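Long-range contacts in isomerase/lactonizing enzyme (Agrobacterium tumefaciens, PDB 1RVK), which is of unknown function but, as a magnesium-binding member of the enolase superfamily, probably acts on a carboxylate substrate by abstracting the proton alpha to the carboxylate: residues G126-V131 with K323-Y328; D229-P234 with I252-P257; S242-S247 with I271-C276; M314-V319 with V359-R364. All blocks are in the same frame, centred on the assembly; numbering follows the deposited sequence.

Contact 1 (G126-V131 with K323-Y328); sequences GYRDKV and KNCRWY
One face of the Y127 ring is taken by K323, whose CB stands 3.6 Å from the ring centroid and only 11° off the ring normal, a CH-pi contact over the centre of the ring. From there the aliphatic chain of K323 runs outward past the phenol end, CG lying 3.5 Å from Y127 OH, and carries its ammonium group away from the neighbouring segment. The rim of the same ring meets R128 NE. The guanidinium of R128 is in turn covered on one face by CG2 of V131, while its edge is turned to the backbone of C325. Here NH1 and NH2 both grip a single atom: C325 O receives NH1 at 3.0 Å and NH2 at 2.8 Å, with the oxygen practically in the guanidinium plane. NH1 lies almost on the line of the C=O bond, though its own N-H is bent to 140°, whereas NH2 comes in at a C=O...N angle of 132°.

The two-nitrogen grip joins the connections leading into two neighbouring parallel strands of the (beta/alpha) barrel of the enolase superfamily: 126-131 runs into strand 130-137, and the loop 323-328 links helix 313-321 to strand 328-333. R128 NE also bonds to V319 O in that helix, so that, with the pair to C325 O, three N-H groups hold the guanidinium in its plane. Deeper in, V131 CG1 packs at 3.9 Å on Y328 CB, the two side chains crossing at about a right angle.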
loop_
_atom_site.group_PDB
_atom_site.type_symbol
_atom_site.label_atom_id
_atom_site.label_comp_id
_atom_site.label_asym_id
_atom_site.label_seq_id
_atom_site.Cartn_x
_atom_site.Cartn_y
_atom_site.Cartn_z
ATOM N N GLY A 126 11.890 -12.110 11.907
ATOM C CA GLY A 126 10.736 -12.689 11.246
ATOM C C GLY A 126 9.649 -13.324 12.086
ATOM O O GLY A 126 9.907 -13.866 13.162
ATOM N N TYR A 127 8.417 -13.229 11.595
ATOM C CA TYR A 127 7.287 -13.850 12.269
ATOM C C TYR A 127 6.725 -14.953 11.376
ATOM O O TYR A 127 6.413 -16.041 11.852
ATOM C CB TYR A 127 6.169 -12.846 12.574
ATOM C CG TYR A 127 4.973 -13.528 13.204
ATOM C CD1 TYR A 127 5.055 -14.065 14.488
ATOM C CD2 TYR A 127 3.786 -13.709 12.490
ATOM C CE1 TYR A 127 3.993 -14.774 15.045
ATOM C CE2 TYR A 127 2.714 -14.416 13.041
ATOM C CZ TYR A 127 2.828 -14.947 14.315
ATOM O OH TYR A 127 1.794 -15.674 14.858
ATOM N N ARG A 128 6.601 -14.672 10.080
ATOM C CA ARG A 128 6.064 -15.650 9.131
ATOM C C ARG A 128 6.698 -15.551 7.738
ATOM O O ARG A 128 6.974 -14.455 7.248
ATOM C CB ARG A 128 4.545 -15.477 9.019
ATOM C CG ARG A 128 4.126 -14.041 8.727
ATOM C CD ARG A 128 2.632 -13.818 8.886
ATOM N NE ARG A 128 2.355 -12.396 9.073
ATOM C CZ ARG A 128 1.148 -11.878 9.272
ATOM N NH1 ARG A 128 0.076 -12.661 9.303
ATOM N NH2 ARG A 128 1.018 -10.574 9.466
ATOM N N ASP A 129 6.914 -16.701 7.100
ATOM C CA ASP A 129 7.517 -16.743 5.772
ATOM C C ASP A 129 6.478 -16.674 4.665
ATOM O O ASP A 129 6.809 -16.429 3.505
ATOM C CB ASP A 129 8.352 -18.012 5.610
ATOM C CG ASP A 129 9.426 -18.132 6.666
ATOM O OD1 ASP A 129 10.213 -17.173 6.821
ATOM O OD2 ASP A 129 9.483 -19.181 7.339
ATOM N N LYS A 130 5.222 -16.911 5.027
ATOM C CA LYS A 130 4.129 -16.838 4.072
ATOM C C LYS A 130 2.958 -16.196 4.792
ATOM O O LYS A 130 2.871 -16.255 6.017
ATOM C CB LYS A 130 3.746 -18.229 3.550
ATOM C CG LYS A 130 3.061 -19.135 4.558
ATOM C CD LYS A 130 2.610 -20.425 3.881
ATOM C CE LYS A 130 1.839 -21.325 4.836
ATOM N NZ LYS A 130 1.415 -22.590 4.177
ATOM N N VAL A 131 2.068 -15.565 4.039
ATOM C CA VAL A 131 0.922 -14.907 4.643
ATOM C C VAL A 131 -0.242 -14.844 3.672
ATOM O O VAL A 131 -0.048 -14.705 2.461
ATOM C CB VAL A 131 1.276 -13.468 5.088
ATOM C CG1 VAL A 131 1.680 -12.629 3.885
ATOM C CG2 VAL A 131 0.089 -12.837 5.806
ATOM N N LYS A 323 2.973 -9.979 13.670
ATOM C CA LYS A 323 1.889 -10.930 13.896
ATOM C C LYS A 323 0.487 -10.343 13.796
ATOM O O LYS A 323 -0.423 -10.993 13.277
ATOM C CB LYS A 323 2.051 -11.576 15.278
ATOM C CG LYS A 323 0.859 -12.414 15.735
ATOM C CD LYS A 323 1.084 -12.948 17.147
ATOM C CE LYS A 323 -0.111 -13.743 17.659
ATOM N NZ LYS A 323 -1.307 -12.879 17.876
ATOM N N ASN A 324 0.316 -9.117 14.288
ATOM C CA ASN A 324 -0.999 -8.486 14.308
ATOM C C ASN A 324 -1.482 -7.814 13.033
ATOM O O ASN A 324 -1.840 -6.637 13.029
ATOM C CB ASN A 324 -1.091 -7.499 15.479
ATOM C CG ASN A 324 -0.102 -6.355 15.370
ATOM O OD1 ASN A 324 -0.445 -5.204 15.656
ATOM N ND2 ASN A 324 1.132 -6.658 14.976
ATOM N N CYS A 325 -1.500 -8.585 11.956
ATOM C CA CYS A 325 -1.957 -8.120 10.653
ATOM C C CYS A 325 -2.504 -9.366 9.972
ATOM O O CYS A 325 -1.776 -10.334 9.771
ATOM C CB CYS A 325 -0.788 -7.543 9.848
ATOM S SG CYS A 325 -1.233 -7.002 8.190
ATOM N N ARG A 326 -3.786 -9.351 9.628
ATOM C CA ARG A 326 -4.398 -10.516 9.008
ATOM C C ARG A 326 -3.962 -10.780 7.569
ATOM O O ARG A 326 -3.827 -11.938 7.166
ATOM C CB ARG A 326 -5.927 -10.392 9.070
ATOM C CG ARG A 326 -6.679 -11.638 8.631
ATOM C CD ARG A 326 -8.191 -11.392 8.595
ATOM N NE ARG A 326 -8.792 -11.289 9.925
ATOM C CZ ARG A 326 -9.122 -12.333 10.677
ATOM N NH1 ARG A 326 -9.664 -12.149 11.874
ATOM N NH2 ARG A 326 -8.920 -13.565 10.229
ATOM N N TRP A 327 -3.710 -9.723 6.803
ATOM C CA TRP A 327 -3.353 -9.905 5.398
ATOM C C TRP A 327 -2.250 -9.058 4.799
ATOM O O TRP A 327 -1.763 -8.096 5.387
ATOM C CB TRP A 327 -4.549 -9.611 4.489
ATOM C CG TRP A 327 -5.903 -9.995 4.951
ATOM C CD1 TRP A 327 -6.744 -9.263 5.745
ATOM C CD2 TRP A 327 -6.643 -11.135 4.524
ATOM N NE1 TRP A 327 -7.973 -9.876 5.822
ATOM C CE2 TRP A 327 -7.937 -11.030 5.082
ATOM C CE3 TRP A 327 -6.341 -12.238 3.714
ATOM C CZ2 TRP A 327 -8.930 -11.990 4.854
ATOM C CZ3 TRP A 327 -7.327 -13.189 3.487
ATOM C CH2 TRP A 327 -8.606 -13.059 4.055
ATOM N N TYR A 328 -1.913 -9.440 3.571
ATOM C CA TYR A 328 -0.991 -8.705 2.722
ATOM C C TYR A 328 -1.991 -8.291 1.645
ATOM O O TYR A 328 -2.817 -9.107 1.221
ATOM C CB TYR A 328 0.079 -9.604 2.104
ATOM C CG TYR A 328 0.724 -9.003 0.869
ATOM C CD1 TYR A 328 0.452 -9.514 -0.401
ATOM C CD2 TYR A 328 1.614 -7.931 0.970
ATOM C CE1 TYR A 328 1.055 -8.982 -1.539
ATOM C CE2 TYR A 328 2.225 -7.386 -0.166
ATOM C CZ TYR A 328 1.941 -7.922 -1.416
ATOM O OH TYR A 328 2.560 -7.424 -2.540
#

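Contact 2 (D229-P234 with I252-P257); sequences DWIEEP and IPVVGP. With MG (magnesium ion), chain B.
A beta-alpha-beta unit of the enolase-type barrel, strand 230-232, helix 240-249 and strand 254-256, brings two neighbouring parallel strands together beside the magnesium site. The short strand axes approach to 4.9 Å at 42°, and I231 makes both backbone bonds across the pair: its N donates to P253 O at 2.9 Å, and its O accepts from V255 N at 3.2 Å. I231 and V254 share one face of the sheet and run side by side, I231 CG2 lying 3.7 Å from V254 CG2. I252 CG2 adds to the same apolar cluster.

The face bearing E232 and V255 is built differently. CG2 of V255 presses over the pyrrole part of the W230 indole, 3.7 Å from the centroid of the five-membered ring, a CH-pi contact displaced toward the rim. W230 NE1 donates to the anti lone pair of E232 OE1 at 3.1 Å, with the oxygen tilted 24° from the indole plane. An extended chain takes E232 OE2 to the magnesium ion, bound at 2.2 Å, while K169 forms a salt bridge with OE1; together these partners hold the carboxylate's rotation. D206, E258 and three waters complete the coordination; one of these waters donates to E233 OE2, while E233 OE1 is hydrogen-bonded to S259 OG.

Strands 202-206 and 278-281 flank the pair in the sheet; helix 213-224 packs against I231 and I252, and helix 240-249 against V254.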
loop_
_atom_site.group_PDB
_atom_site.type_symbol
_atom_site.label_atom_id
_atom_site.label_comp_id
_atom_site.label_asym_id
_atom_site.label_seq_id
_atom_site.Cartn_x
_atom_site.Cartn_y
_atom_site.Cartn_z
ATOM N N ASP A 229 -16.221 -8.037 6.692
ATOM C CA ASP A 229 -15.203 -7.964 7.737
ATOM C C ASP A 229 -14.871 -6.546 8.177
ATOM O O ASP A 229 -14.582 -6.309 9.347
ATOM C CB ASP A 229 -13.919 -8.650 7.271
ATOM C CG ASP A 229 -13.944 -10.147 7.489
ATOM O OD1 ASP A 229 -15.048 -10.723 7.590
ATOM O OD2 ASP A 229 -12.849 -10.748 7.549
ATOM N N TRP A 230 -14.875 -5.606 7.241
ATOM C CA TRP A 230 -14.591 -4.227 7.603
ATOM C C TRP A 230 -14.994 -3.228 6.535
ATOM O O TRP A 230 -15.193 -3.581 5.371
ATOM C CB TRP A 230 -13.098 -4.044 7.970
ATOM C CG TRP A 230 -12.085 -3.924 6.827
ATOM C CD1 TRP A 230 -12.141 -3.072 5.754
ATOM C CD2 TRP A 230 -10.820 -4.598 6.728
ATOM N NE1 TRP A 230 -10.992 -3.172 5.002
ATOM C CE2 TRP A 230 -10.165 -4.101 5.578
ATOM C CE3 TRP A 230 -10.174 -5.572 7.505
ATOM C CZ2 TRP A 230 -8.895 -4.544 5.185
ATOM C CZ3 TRP A 230 -8.908 -6.014 7.112
ATOM C CH2 TRP A 230 -8.286 -5.498 5.962
ATOM N N ILE A 231 -15.150 -1.983 6.962
ATOM C CA ILE A 231 -15.490 -0.891 6.069
ATOM C C ILE A 231 -14.254 -0.007 6.170
ATOM O O ILE A 231 -13.781 0.291 7.268
ATOM C CB ILE A 231 -16.779 -0.152 6.531
ATOM C CG1 ILE A 231 -17.097 0.988 5.558
ATOM C CG2 ILE A 231 -16.629 0.342 7.960
ATOM C CD1 ILE A 231 -18.406 1.698 5.853
ATOM N N GLU A 232 -13.717 0.382 5.022
ATOM C CA GLU A 232 -12.491 1.166 4.975
ATOM C C GLU A 232 -12.623 2.574 4.396
ATOM O O GLU A 232 -13.152 2.760 3.305
ATOM C CB GLU A 232 -11.461 0.372 4.169
ATOM C CG GLU A 232 -10.065 0.970 4.078
ATOM C CD GLU A 232 -9.133 0.058 3.312
ATOM O OE1 GLU A 232 -9.302 -1.177 3.394
ATOM O OE2 GLU A 232 -8.229 0.562 2.633
ATOM N N GLU A 233 -12.124 3.551 5.151
ATOM C CA GLU A 233 -12.111 4.961 4.753
ATOM C C GLU A 233 -13.339 5.433 3.975
ATOM O O GLU A 233 -13.235 5.852 2.826
ATOM C CB GLU A 233 -10.834 5.233 3.937
ATOM C CG GLU A 233 -10.528 6.706 3.686
ATOM C CD GLU A 233 -9.138 6.940 3.097
ATOM O OE1 GLU A 233 -8.764 8.121 2.931
ATOM O OE2 GLU A 233 -8.419 5.958 2.798
ATOM N N PRO A 234 -14.526 5.386 4.599
ATOM C CA PRO A 234 -15.709 5.841 3.861
ATOM C C PRO A 234 -15.940 7.346 3.987
ATOM O O PRO A 234 -16.822 7.897 3.330
ATOM C CB PRO A 234 -16.830 5.031 4.497
ATOM C CG PRO A 234 -16.412 5.006 5.936
ATOM C CD PRO A 234 -14.911 4.723 5.858
ATOM N N ILE A 252 -20.235 -3.194 12.067
ATOM C CA ILE A 252 -19.097 -3.637 11.262
ATOM C C ILE A 252 -17.830 -2.881 11.653
ATOM O O ILE A 252 -17.859 -1.669 11.885
ATOM C CB ILE A 252 -19.368 -3.443 9.740
ATOM C CG1 ILE A 252 -18.188 -3.979 8.924
ATOM C CG2 ILE A 252 -19.592 -1.967 9.422
ATOM C CD1 ILE A 252 -18.437 -4.013 7.416
ATOM N N PRO A 253 -16.699 -3.593 11.752
ATOM C CA PRO A 253 -15.439 -2.942 12.120
ATOM C C PRO A 253 -15.013 -1.864 11.125
ATOM O O PRO A 253 -15.152 -2.027 9.908
ATOM C CB PRO A 253 -14.449 -4.103 12.157
ATOM C CG PRO A 253 -15.314 -5.257 12.600
ATOM C CD PRO A 253 -16.549 -5.060 11.747
ATOM N N VAL A 254 -14.507 -0.760 11.663
ATOM C CA VAL A 254 -14.013 0.345 10.857
ATOM C C VAL A 254 -12.494 0.265 10.930
ATOM O O VAL A 254 -11.930 0.182 12.020
ATOM C CB VAL A 254 -14.472 1.707 11.429
ATOM C CG1 VAL A 254 -13.773 2.847 10.700
ATOM C CG2 VAL A 254 -15.975 1.840 11.293
ATOM N N VAL A 255 -11.832 0.276 9.776
ATOM C CA VAL A 255 -10.373 0.205 9.737
ATOM C C VAL A 255 -9.816 1.523 9.220
ATOM O O VAL A 255 -10.333 2.083 8.256
ATOM C CB VAL A 255 -9.883 -0.935 8.818
ATOM C CG1 VAL A 255 -8.362 -1.028 8.858
ATOM C CG2 VAL A 255 -10.496 -2.242 9.256
ATOM N N GLY A 256 -8.772 2.020 9.873
ATOM C CA GLY A 256 -8.170 3.273 9.461
ATOM C C GLY A 256 -7.145 3.750 10.473
ATOM O O GLY A 256 -6.940 3.098 11.492
ATOM N N PRO A 257 -6.467 4.877 10.212
ATOM C CA PRO A 257 -6.609 5.701 9.014
ATOM C C PRO A 257 -5.576 5.295 7.969
ATOM O O PRO A 257 -4.441 4.970 8.312
ATOM C CB PRO A 257 -6.362 7.102 9.547
ATOM C CG PRO A 257 -5.254 6.866 10.538
ATOM C CD PRO A 257 -5.638 5.558 11.227
HETATM MG MG MG B . -7.774 1.973 1.049
HETATM O O HOH W 1 -8.913 3.688 1.913
HETATM O O HOH W 2 -6.967 3.293 -0.637
HETATM O O HOH W 3 -6.950 0.216 -0.174
#

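Contact 3 (S242-S247 with I271-C276); sequences SYKWLS and IKAGAC
K244 and A275 bury the most surface here, with A273 next, and the contact is chiefly the lysine's aliphatic chain lying across the end of a helix. K244 CG meets A275 CB at 3.9 Å. Further out, bent at chi3 (66°), the chain runs along A273, where K244 CD is 3.8 Å from the methyl CB and K244 CE is 3.4 Å from the carbonyl O. The backbones are close as well: the CA atoms of K244 and A275 lie 4.0 Å apart.

A275 also faces Y243, CB to CB at 3.9 Å, and its carbonyl O sits near the plane of the Y243 ring, at the edge. S247 OG lies 3.1 Å from A275 O, but its hydrogen bond goes back into its own helix, to Y243 O at 2.9 Å. That carbonyl also accepts from S247 N, the two donors reaching it from opposite faces of its plane.

The turn that presents A273 and A275 is a Schellman motif after helix 263-272, in which G274, the first residue to leave helical geometry, has positive phi. Helix 240-249 packs through Y243 and S247 on both this helix end and V254 of strand 254-256, with L246 also on V254, while W245 packs on helix 213-224.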
loop_
_atom_site.group_PDB
_atom_site.type_symbol
_atom_site.label_atom_id
_atom_site.label_comp_id
_atom_site.label_asym_id
_atom_site.label_seq_id
_atom_site.Cartn_x
_atom_site.Cartn_y
_atom_site.Cartn_z
ATOM N N SER A 242 -15.538 12.341 13.018
ATOM C CA SER A 242 -16.519 11.638 12.206
ATOM C C SER A 242 -16.330 10.131 12.343
ATOM O O SER A 242 -17.299 9.374 12.321
ATOM C CB SER A 242 -16.390 12.049 10.741
ATOM O OG SER A 242 -16.817 13.389 10.557
ATOM N N TYR A 243 -15.082 9.700 12.491
ATOM C CA TYR A 243 -14.804 8.277 12.635
ATOM C C TYR A 243 -15.175 7.761 14.019
ATOM O O TYR A 243 -15.606 6.616 14.166
ATOM C CB TYR A 243 -13.339 7.985 12.314
ATOM C CG TYR A 243 -13.111 7.851 10.832
ATOM C CD1 TYR A 243 -13.051 8.977 10.006
ATOM C CD2 TYR A 243 -13.045 6.592 10.236
ATOM C CE1 TYR A 243 -12.936 8.846 8.619
ATOM C CE2 TYR A 243 -12.933 6.452 8.856
ATOM C CZ TYR A 243 -12.881 7.580 8.056
ATOM O OH TYR A 243 -12.785 7.435 6.692
ATOM N N LYS A 244 -15.012 8.600 15.038
ATOM C CA LYS A 244 -15.393 8.200 16.388
ATOM C C LYS A 244 -16.908 7.970 16.368
ATOM O O LYS A 244 -17.415 6.977 16.903
ATOM C CB LYS A 244 -15.044 9.307 17.388
ATOM C CG LYS A 244 -13.556 9.598 17.484
ATOM C CD LYS A 244 -13.264 10.886 18.251
ATOM C CE LYS A 244 -13.647 10.782 19.721
ATOM N NZ LYS A 244 -13.316 12.039 20.461
ATOM N N TRP A 245 -17.621 8.889 15.723
ATOM C CA TRP A 245 -19.075 8.817 15.618
ATOM C C TRP A 245 -19.516 7.598 14.810
ATOM O O TRP A 245 -20.382 6.836 15.241
ATOM C CB TRP A 245 -19.617 10.084 14.944
ATOM C CG TRP A 245 -21.100 10.053 14.667
ATOM C CD1 TRP A 245 -22.109 10.360 15.540
ATOM C CD2 TRP A 245 -21.735 9.653 13.446
ATOM N NE1 TRP A 245 -23.333 10.175 14.934
ATOM C CE2 TRP A 245 -23.131 9.741 13.650
ATOM C CE3 TRP A 245 -21.258 9.230 12.198
ATOM C CZ2 TRP A 245 -24.057 9.417 12.651
ATOM C CZ3 TRP A 245 -22.181 8.909 11.202
ATOM C CH2 TRP A 245 -23.562 9.005 11.437
ATOM N N LEU A 246 -18.915 7.420 13.637
ATOM C CA LEU A 246 -19.281 6.311 12.765
ATOM C C LEU A 246 -19.034 4.960 13.429
ATOM O O LEU A 246 -19.869 4.063 13.342
ATOM C CB LEU A 246 -18.516 6.413 11.443
ATOM C CG LEU A 246 -18.902 5.500 10.276
ATOM C CD1 LEU A 246 -18.456 4.100 10.589
ATOM C CD2 LEU A 246 -20.406 5.569 10.011
ATOM N N SER A 247 -17.888 4.816 14.085
ATOM C CA SER A 247 -17.559 3.568 14.766
ATOM C C SER A 247 -18.577 3.272 15.863
ATOM O O SER A 247 -18.990 2.134 16.049
ATOM C CB SER A 247 -16.153 3.648 15.373
ATOM O OG SER A 247 -15.169 3.724 14.354
ATOM N N ILE A 271 -6.235 5.664 18.063
ATOM C CA ILE A 271 -6.450 4.633 19.074
ATOM C C ILE A 271 -6.997 5.265 20.350
ATOM O O ILE A 271 -7.975 4.789 20.928
ATOM C CB ILE A 271 -5.132 3.887 19.412
ATOM C CG1 ILE A 271 -4.677 3.066 18.202
ATOM C CG2 ILE A 271 -5.337 2.979 20.621
ATOM C CD1 ILE A 271 -3.374 2.321 18.414
ATOM N N LYS A 272 -6.360 6.351 20.775
ATOM C CA LYS A 272 -6.749 7.053 21.992
ATOM C C LYS A 272 -8.191 7.552 21.963
ATOM O O LYS A 272 -8.893 7.509 22.980
ATOM C CB LYS A 272 -5.800 8.233 22.226
ATOM C CG LYS A 272 -5.982 8.952 23.560
ATOM C CD LYS A 272 -5.768 8.003 24.728
ATOM C CE LYS A 272 -5.653 8.750 26.048
ATOM N NZ LYS A 272 -4.388 9.530 26.134
ATOM N N ALA A 273 -8.634 8.016 20.798
ATOM C CA ALA A 273 -9.985 8.545 20.655
ATOM C C ALA A 273 -11.014 7.487 20.272
ATOM O O ALA A 273 -12.205 7.781 20.201
ATOM C CB ALA A 273 -9.993 9.667 19.626
ATOM N N GLY A 274 -10.555 6.264 20.028
ATOM C CA GLY A 274 -11.461 5.197 19.641
ATOM C C GLY A 274 -12.114 5.475 18.301
ATOM O O GLY A 274 -13.306 5.218 18.117
ATOM N N ALA A 275 -11.331 5.989 17.355
ATOM C CA ALA A 275 -11.839 6.331 16.030
ATOM C C ALA A 275 -11.918 5.150 15.069
ATOM O O ALA A 275 -12.490 5.268 13.986
ATOM C CB ALA A 275 -10.986 7.433 15.419
ATOM N N CYS A 276 -11.336 4.021 15.455
ATOM C CA CYS A 276 -11.363 2.835 14.608
ATOM C C CYS A 276 -11.311 1.570 15.457
ATOM O O CYS A 276 -10.946 1.620 16.633
ATOM C CB CYS A 276 -10.178 2.848 13.644
ATOM S SG CYS A 276 -8.571 2.875 14.462
#

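Contact 4 (M314-V319 with V359-R364); sequences MNLHVV and VHVPDR
L316 and V361 bury the most surface in this contact, sliding past each other in opposite directions with L316 CG 4.1 Å from V361 CG2. Both methyl ends of L316 then meet V359: CD1 and CD2 each lie 3.9 Å from V359 CG1, so that this one methyl is seated in the fork of the leucine, the side chains crossing at a slant. L316 CD2 also comes within 4.3 Å of P362 CD, which completes the apolar partners from the loop that follows the strand. With CG swung trans to the backbone N (chi1 180°), L316 projects from the helix directly at these residues.

Beside the leucine, V361 divides its branches between two neighbours on the helix. While CG2 goes to L316, CG1 lies over one face of the H317 imidazole, 4.3 Å from the ring centroid and 26° off the normal, its nearest ring atom being CE1 at 3.9 Å. The pair of methyls therefore straddles consecutive side chains of the helix, with no hydrogen bond between the segments.

In the second shell the imidazole is held by its nitrogens: ND1 bonds to Y121 N, and NE2 makes a weak bond to L367 O. The strand segment is fixed by backbone bonds from V359 to V131 and from V361 to D129.

In this (beta/alpha) barrel, helix 313-321 packs by L316 on V131 of strand 130-137, and by L316 and H317 on the end of strand 358-360 and the loop after it. Strand 358-360, from a later part of the chain, pairs antiparallel with strand 130-137 at this place in the enolase C-terminal domain-like barrel.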
loop_
_atom_site.group_PDB
_atom_site.type_symbol
_atom_site.label_atom_id
_atom_site.label_comp_id
_atom_site.label_asym_id
_atom_site.label_seq_id
_atom_site.Cartn_x
_atom_site.Cartn_y
_atom_site.Cartn_z
HETATM N N MSE A 314 8.253 -3.796 -0.035
HETATM C CA MSE A 314 8.342 -2.984 1.176
HETATM C C MSE A 314 7.233 -3.283 2.180
HETATM O O MSE A 314 7.489 -3.388 3.384
HETATM C CB MSE A 314 8.340 -1.497 0.820
HETATM C CG MSE A 314 7.128 -1.033 0.042
HETATM SE SE MSE A 314 7.391 0.765 -0.640
HETATM C CE MSE A 314 5.561 1.145 -1.131
ATOM N N ASN A 315 6.007 -3.430 1.691
ATOM C CA ASN A 315 4.889 -3.721 2.576
ATOM C C ASN A 315 4.846 -5.191 2.968
ATOM O O ASN A 315 4.483 -5.522 4.098
ATOM C CB ASN A 315 3.566 -3.310 1.919
ATOM C CG ASN A 315 3.399 -1.810 1.863
ATOM O OD1 ASN A 315 3.401 -1.142 2.898
ATOM N ND2 ASN A 315 3.266 -1.268 0.658
ATOM N N LEU A 316 5.220 -6.073 2.043
ATOM C CA LEU A 316 5.221 -7.503 2.331
ATOM C C LEU A 316 6.176 -7.828 3.479
ATOM O O LEU A 316 5.874 -8.661 4.335
ATOM C CB LEU A 316 5.624 -8.303 1.084
ATOM C CG LEU A 316 5.679 -9.827 1.232
ATOM C CD1 LEU A 316 4.333 -10.356 1.703
ATOM C CD2 LEU A 316 6.062 -10.459 -0.102
ATOM N N HIS A 317 7.332 -7.170 3.504
ATOM C CA HIS A 317 8.298 -7.434 4.562
ATOM C C HIS A 317 7.792 -6.986 5.930
ATOM O O HIS A 317 8.085 -7.623 6.941
ATOM C CB HIS A 317 9.638 -6.782 4.222
ATOM C CG HIS A 317 10.451 -7.577 3.246
ATOM N ND1 HIS A 317 11.382 -8.512 3.642
ATOM C CD2 HIS A 317 10.418 -7.631 1.893
ATOM C CE1 HIS A 317 11.888 -9.108 2.577
ATOM N NE2 HIS A 317 11.319 -8.593 1.502
ATOM N N VAL A 318 7.027 -5.899 5.967
ATOM C CA VAL A 318 6.477 -5.431 7.236
ATOM C C VAL A 318 5.478 -6.480 7.728
ATOM O O VAL A 318 5.472 -6.848 8.902
ATOM C CB VAL A 318 5.758 -4.067 7.077
ATOM C CG1 VAL A 318 5.028 -3.698 8.368
ATOM C CG2 VAL A 318 6.781 -2.984 6.744
ATOM N N VAL A 319 4.643 -6.971 6.819
ATOM C CA VAL A 319 3.650 -7.981 7.177
ATOM C C VAL A 319 4.307 -9.283 7.660
ATOM O O VAL A 319 3.844 -9.905 8.612
ATOM C CB VAL A 319 2.722 -8.290 5.978
ATOM C CG1 VAL A 319 1.808 -9.475 6.302
ATOM C CG2 VAL A 319 1.886 -7.058 5.642
ATOM N N VAL A 359 0.915 -15.846 0.047
ATOM C CA VAL A 359 2.019 -15.200 -0.654
ATOM C C VAL A 359 3.279 -15.648 0.087
ATOM O O VAL A 359 3.313 -15.638 1.318
ATOM C CB VAL A 359 1.913 -13.655 -0.595
ATOM C CG1 VAL A 359 3.261 -13.019 -0.933
ATOM C CG2 VAL A 359 0.853 -13.175 -1.582
ATOM N N HIS A 360 4.300 -16.061 -0.657
ATOM C CA HIS A 360 5.552 -16.512 -0.058
ATOM C C HIS A 360 6.640 -15.468 -0.236
ATOM O O HIS A 360 6.983 -15.109 -1.360
ATOM C CB HIS A 360 6.005 -17.830 -0.691
ATOM C CG HIS A 360 5.138 -18.996 -0.340
ATOM N ND1 HIS A 360 3.860 -19.150 -0.834
ATOM C CD2 HIS A 360 5.354 -20.048 0.484
ATOM C CE1 HIS A 360 3.327 -20.249 -0.328
ATOM N NE2 HIS A 360 4.213 -20.811 0.474
ATOM N N VAL A 361 7.177 -14.974 0.875
ATOM C CA VAL A 361 8.222 -13.964 0.808
ATOM C C VAL A 361 9.464 -14.559 0.153
ATOM O O VAL A 361 9.991 -15.575 0.607
ATOM C CB VAL A 361 8.609 -13.442 2.206
ATOM C CG1 VAL A 361 9.511 -12.216 2.064
ATOM C CG2 VAL A 361 7.356 -13.109 3.010
ATOM N N PRO A 362 9.942 -13.936 -0.931
ATOM C CA PRO A 362 11.132 -14.438 -1.624
ATOM C C PRO A 362 12.329 -14.549 -0.691
ATOM O O PRO A 362 12.514 -13.719 0.199
ATOM C CB PRO A 362 11.354 -13.397 -2.718
ATOM C CG PRO A 362 9.959 -12.935 -3.024
ATOM C CD PRO A 362 9.373 -12.776 -1.639
ATOM N N ASP A 363 13.139 -15.580 -0.893
ATOM C CA ASP A 363 14.322 -15.765 -0.071
ATOM C C ASP A 363 15.476 -15.055 -0.774
ATOM O O ASP A 363 16.435 -15.687 -1.219
ATOM C CB ASP A 363 14.637 -17.254 0.088
ATOM C CG ASP A 363 15.629 -17.522 1.204
ATOM O OD1 ASP A 363 16.061 -18.686 1.354
ATOM O OD2 ASP A 363 15.971 -16.568 1.937
ATOM N N ARG A 364 15.356 -13.737 -0.895
ATOM C CA ARG A 364 16.373 -12.915 -1.539
ATOM C C ARG A 364 16.745 -11.799 -0.567
ATOM O O ARG A 364 15.916 -11.370 0.233
ATOM C CB ARG A 364 15.836 -12.329 -2.853
ATOM C CG ARG A 364 15.388 -13.381 -3.872
ATOM C CD ARG A 364 15.216 -12.787 -5.268
ATOM N NE ARG A 364 14.012 -11.969 -5.414
ATOM C CZ ARG A 364 12.838 -12.428 -5.841
ATOM N NH1 ARG A 364 12.696 -13.706 -6.169
ATOM N NH2 ARG A 364 11.804 -11.606 -5.948
#

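How the contacts relate
Contacts 1 and 4 form one neighbourhood, their centres 9 Å apart, knit by backbone and arginine bonds and by Y328 CD2 packing on L316 CD1 at 3.7 Å. Contacts 2 and 3, 11 Å apart, form another: Y243 OH, hydrogen-bonded to M235 O, packs on E233 CA, and G256 O lies 3.4 Å from C276 SG. The bridge between the two is W327 CD1 touching W230 CH2 at 4.1 Å. Contact 2 holds a magnesium ligand; the side chains of Y243 and C325 lie about 9 and 13 Å from the metal. Contacts 2 and 3 are nested within the loop that contact 1 closes; the segments of contacts 1 and 4 alternate along the chain, as do those of contacts 2 and 3.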